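Local structure of 3-Hydroxyacyl-CoA dehydrogenase (Ralstonia eutropha H16, 4PZC) at residues I34-A37 against A38-G42; T249-D253 against P254-P258. The protein oxidises (S)-3-hydroxyacyl-CoA thioesters such as (S)-3-hydroxybutyryl-CoA to the 3-oxo compounds, passing the hydride to NAD(+). All coordinates share one frame; numbering follows the deposited sequence.

Overall arrangement
From the N terminus, the chain runs through strand 28-32 of the nucleotide-binding sheet and enters contact 1, where residues 34-42 turn into helix 36-54. Much later, helix 237-251 of the C-terminal, helical part ends in contact 2, and residues 249-258 lead toward helix 260-268. Each contact closes only a turn or two of backbone. The two follow in series, neither nesting nor crossing, and lie on opposite sides of the chain's centre, their centres about 39 Å apart. Contact 1 joins sheet to helix beside the NAD site; contact 2 joins two helices and meets the second subunit.

Contact 1 (I34-A37 against A38-G42); sequences ISDA and AVQKG
The start of helix 36-54, entered from strand 28-32 of the Rossmann-type domain, is capped where Ser35 meets Ala38. Ser35 OG accepts from Ala38 N at 2.8 Å, with a bent N-H...O angle of 139°. A chi1 of 62° sets the hydroxyl oxygen between backbone N and carbonyl carbon, within bonding distance of Ala38 N. Serine suits this N-cap because its short side chain brings an acceptor to an amide that no preceding turn can serve. The backbone takes over at once: Val39 N bonds to Ser35 O at 3.3 Å, followed by Gln40 N to Asp36 O at 3.3 Å and Lys41 N to Ala37 O at 3.2 Å. These three bonds set up the i to i+4 pattern of the helix. The branched, apolar side chain of Val39 is buried next to Asp33. On the outer face, Gln40 runs extended over Asp36 O. Its NE2 lies 3.4 Å from Asp36 OD2, but the angle is poor for a bond and the amide and carboxylate planes stand 79° apart. The acidic Asp36 in the first turn probably complements the helix dipole. Small Ala38 adjoins Asp33, an NAD(+)-binding residue, and the whole is typical of the second strand-to-helix passage of a Rossmann fold.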
loop_
_atom_site.group_PDB
_atom_site.type_symbol
_atom_site.label_atom_id
_atom_site.label_comp_id
_atom_site.label_asym_id
_atom_site.label_seq_id
_atom_site.Cartn_x
_atom_site.Cartn_y
_atom_site.Cartn_z
ATOM N N ILE A 34 -8.359 6.329 36.003
ATOM C CA ILE A 34 -8.281 7.279 37.136
ATOM C C ILE A 34 -9.604 7.754 37.759
ATOM O O ILE A 34 -9.609 8.058 38.941
ATOM C CB ILE A 34 -7.383 8.511 36.836
ATOM C CG1 ILE A 34 -7.842 9.244 35.561
ATOM C CG2 ILE A 34 -5.908 8.094 36.789
ATOM C CD1 ILE A 34 -7.156 10.577 35.341
ATOM N N SER A 35 -10.706 7.828 37.008
ATOM C CA SER A 35 -12.026 8.147 37.614
ATOM C C SER A 35 -13.049 7.007 37.473
ATOM O O SER A 35 -12.818 6.031 36.745
ATOM C CB SER A 35 -12.599 9.479 37.066
ATOM O OG SER A 35 -12.851 9.452 35.669
ATOM N N ASP A 36 -14.167 7.117 38.193
ATOM C CA ASP A 36 -15.309 6.214 37.965
ATOM C C ASP A 36 -16.044 6.684 36.711
ATOM O O ASP A 36 -16.715 5.901 36.042
ATOM C CB ASP A 36 -16.260 6.148 39.180
ATOM C CG ASP A 36 -16.112 4.849 39.988
ATOM O OD1 ASP A 36 -14.996 4.524 40.448
ATOM O OD2 ASP A 36 -17.127 4.152 40.177
ATOM N N ALA A 37 -15.911 7.975 36.410
ATOM C CA ALA A 37 -16.365 8.543 35.139
ATOM C C ALA A 37 -15.674 7.837 33.953
ATOM O O ALA A 37 -16.319 7.467 32.959
ATOM C CB ALA A 37 -16.099 10.050 35.112
ATOM N N ALA A 38 -14.366 7.628 34.091
ATOM C CA ALA A 38 -13.554 7.013 33.042
ATOM C C ALA A 38 -13.887 5.536 32.823
ATOM O O ALA A 38 -14.084 5.101 31.680
ATOM C CB ALA A 38 -12.073 7.172 33.370
ATOM N N VAL A 39 -13.935 4.780 33.918
ATOM C CA VAL A 39 -14.161 3.336 33.860
ATOM C C VAL A 39 -15.499 3.020 33.188
ATOM O O VAL A 39 -15.548 2.265 32.206
ATOM C CB VAL A 39 -14.130 2.692 35.271
ATOM C CG1 VAL A 39 -14.563 1.225 35.221
ATOM C CG2 VAL A 39 -12.747 2.808 35.902
ATOM N N GLN A 40 -16.571 3.620 33.712
ATOM C CA GLN A 40 -17.941 3.350 33.255
ATOM C C GLN A 40 -18.195 3.811 31.829
ATOM O O GLN A 40 -18.871 3.128 31.070
ATOM C CB GLN A 40 -18.947 4.000 34.192
ATOM C CG GLN A 40 -19.002 3.333 35.555
ATOM C CD GLN A 40 -19.695 4.187 36.604
ATOM O OE1 GLN A 40 -20.365 5.172 36.286
ATOM N NE2 GLN A 40 -19.537 3.807 37.869
ATOM N N LYS A 41 -17.647 4.965 31.464
ATOM C CA LYS A 41 -17.696 5.407 30.076
ATOM C C LYS A 41 -16.963 4.416 29.160
ATOM O O LYS A 41 -17.286 4.287 27.976
ATOM C CB LYS A 41 -17.096 6.801 29.925
ATOM C CG LYS A 41 -17.488 7.449 28.615
ATOM C CD LYS A 41 -16.934 8.856 28.479
ATOM C CE LYS A 41 -17.862 9.720 27.631
ATOM N NZ LYS A 41 -17.124 10.793 26.916
ATOM N N GLY A 42 -15.962 3.733 29.710
ATOM C CA GLY A 42 -15.316 2.623 29.025
ATOM C C GLY A 42 -16.339 1.556 28.700
ATOM O O GLY A 42 -16.369 1.040 27.577
#

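Contact 2 (T249-D253 against P254-P258)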
loop_
_atom_site.group_PDB
_atom_site.type_symbol
_atom_site.label_atom_id
_atom_site.label_comp_id
_atom_site.label_asym_id
_atom_site.label_seq_id
_atom_site.Cartn_x
_atom_site.Cartn_y
_atom_site.Cartn_z
ATOM N N THR A 249 14.618 10.396 13.359
ATOM C CA THR A 249 15.351 10.659 14.569
ATOM C C THR A 249 15.934 9.383 15.141
ATOM O O THR A 249 17.066 9.396 15.559
ATOM C CB THR A 249 14.474 11.401 15.598
ATOM O OG1 THR A 249 13.950 12.567 14.973
ATOM C CG2 THR A 249 15.299 11.852 16.795
ATOM N N GLU A 250 15.169 8.287 15.147
ATOM C CA GLU A 250 15.635 7.014 15.743
ATOM C C GLU A 250 16.647 6.328 14.825
ATOM O O GLU A 250 17.703 5.951 15.285
ATOM C CB GLU A 250 14.467 6.072 16.103
ATOM C CG GLU A 250 13.487 6.577 17.188
ATOM C CD GLU A 250 14.151 7.021 18.509
ATOM O OE1 GLU A 250 15.284 6.557 18.806
ATOM O OE2 GLU A 250 13.541 7.844 19.257
ATOM N N PHE A 251 16.354 6.240 13.530
ATOM C CA PHE A 251 17.317 5.725 12.543
ATOM C C PHE A 251 18.484 6.639 12.235
ATOM O O PHE A 251 19.533 6.142 11.750
ATOM C CB PHE A 251 16.638 5.371 11.230
ATOM C CG PHE A 251 15.880 4.104 11.302
ATOM C CD1 PHE A 251 16.517 2.940 11.710
ATOM C CD2 PHE A 251 14.523 4.064 10.983
ATOM C CE1 PHE A 251 15.812 1.759 11.797
ATOM C CE2 PHE A 251 13.807 2.885 11.064
ATOM C CZ PHE A 251 14.455 1.727 11.479
ATOM N N ALA A 252 18.294 7.936 12.519
ATOM C CA ALA A 252 19.284 8.973 12.222
ATOM C C ALA A 252 19.651 8.958 10.760
ATOM O O ALA A 252 20.836 8.988 10.437
ATOM C CB ALA A 252 20.539 8.815 13.076
ATOM N N ASP A 253 18.634 8.937 9.891
ATOM C CA ASP A 253 18.814 8.719 8.443
ATOM C C ASP A 253 17.793 9.541 7.610
ATOM O O ASP A 253 16.591 9.292 7.690
ATOM C CB ASP A 253 18.694 7.214 8.180
ATOM C CG ASP A 253 19.002 6.798 6.752
ATOM O OD1 ASP A 253 19.325 7.594 5.827
ATOM O OD2 ASP A 253 18.903 5.574 6.577
ATOM N N PRO A 254 18.281 10.541 6.832
ATOM C CA PRO A 254 17.433 11.389 5.986
ATOM C C PRO A 254 16.611 10.635 4.980
ATOM O O PRO A 254 15.701 11.223 4.384
ATOM C CB PRO A 254 18.429 12.297 5.241
ATOM C CG PRO A 254 19.765 11.652 5.437
ATOM C CD PRO A 254 19.673 11.011 6.800
ATOM N N LYS A 255 16.911 9.364 4.767
ATOM C CA LYS A 255 16.041 8.543 3.937
ATOM C C LYS A 255 14.598 8.764 4.347
ATOM O O LYS A 255 13.701 8.748 3.524
ATOM C CB LYS A 255 16.401 7.050 4.066
ATOM C CG LYS A 255 15.322 6.105 3.552
ATOM C CD LYS A 255 15.845 4.696 3.300
ATOM C CE LYS A 255 14.666 3.797 2.963
ATOM N NZ LYS A 255 14.934 2.343 2.910
ATOM N N TYR A 256 14.395 8.962 5.641
ATOM C CA TYR A 256 13.059 9.134 6.217
ATOM C C TYR A 256 12.654 10.586 6.507
ATOM O O TYR A 256 11.693 10.786 7.222
ATOM C CB TYR A 256 12.976 8.299 7.514
ATOM C CG TYR A 256 13.395 6.861 7.295
ATOM C CD1 TYR A 256 14.722 6.462 7.434
ATOM C CD2 TYR A 256 12.453 5.907 6.909
ATOM C CE1 TYR A 256 15.098 5.138 7.207
ATOM C CE2 TYR A 256 12.804 4.593 6.667
ATOM C CZ TYR A 256 14.116 4.209 6.819
ATOM O OH TYR A 256 14.409 2.903 6.570
ATOM N N ARG A 257 13.393 11.577 5.988
ATOM C CA ARG A 257 12.964 12.994 5.946
ATOM C C ARG A 257 11.465 13.141 5.834
ATOM O O ARG A 257 10.874 12.629 4.886
ATOM C CB ARG A 257 13.449 13.631 4.651
ATOM C CG ARG A 257 14.768 14.362 4.666
ATOM C CD ARG A 257 15.100 14.767 3.219
ATOM N NE ARG A 257 15.503 13.614 2.424
ATOM C CZ ARG A 257 15.678 13.596 1.107
ATOM N NH1 ARG A 257 15.447 14.670 0.372
ATOM N NH2 ARG A 257 16.082 12.466 0.518
ATOM N N PRO A 258 10.832 13.849 6.757
ATOM C CA PRO A 258 9.438 14.211 6.437
ATOM C C PRO A 258 9.259 15.028 5.148
ATOM O O PRO A 258 10.100 15.893 4.816
ATOM C CB PRO A 258 8.980 15.050 7.662
ATOM C CG PRO A 258 10.085 14.935 8.645
ATOM C CD PRO A 258 11.068 13.885 8.195
#
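Lys255 N donates to Asp253 OD1 at 3.2 Å from well above the carboxylate plane, and by this bond Asp253, just before the 3-10 segment 254-255, forms an Asx turn. With CG opposite the backbone N (chi1 -174°), the carboxylate is carried forward along the chain. Asp253 O appears to accept from Tyr256 N as well, although the position of that nitrogen is less sure. Proline fits between them, since its ring holds phi near the turn value. Pro254 O is in turn gripped twice by Arg257: by the backbone N at 2.8 Å and by the side-chain NE at 3.1 Å. The two donors reach it from opposite faces of the carbonyl plane, and the oxygen lies almost in the guanidinium plane, which helps to fix the tilt of that group. Behind the turn, the Tyr256 ring has Phe251 CD2 over one face, 4.0 Å from Tyr256 CE1, and Lys255 CG over the other; the two aromatic planes are inclined by 25° and strongly offset, with little face-to-face overlap. The polar ends point elsewhere: Asp253 OD2 and Arg257 NH2 exchange reciprocal salt bridges with Arg257 and Asp253 of the second subunit, whose Glu199 binds Lys255 NZ and Tyr256 OH. The local bonds thus probably preorganise charged groups for the dimer interface.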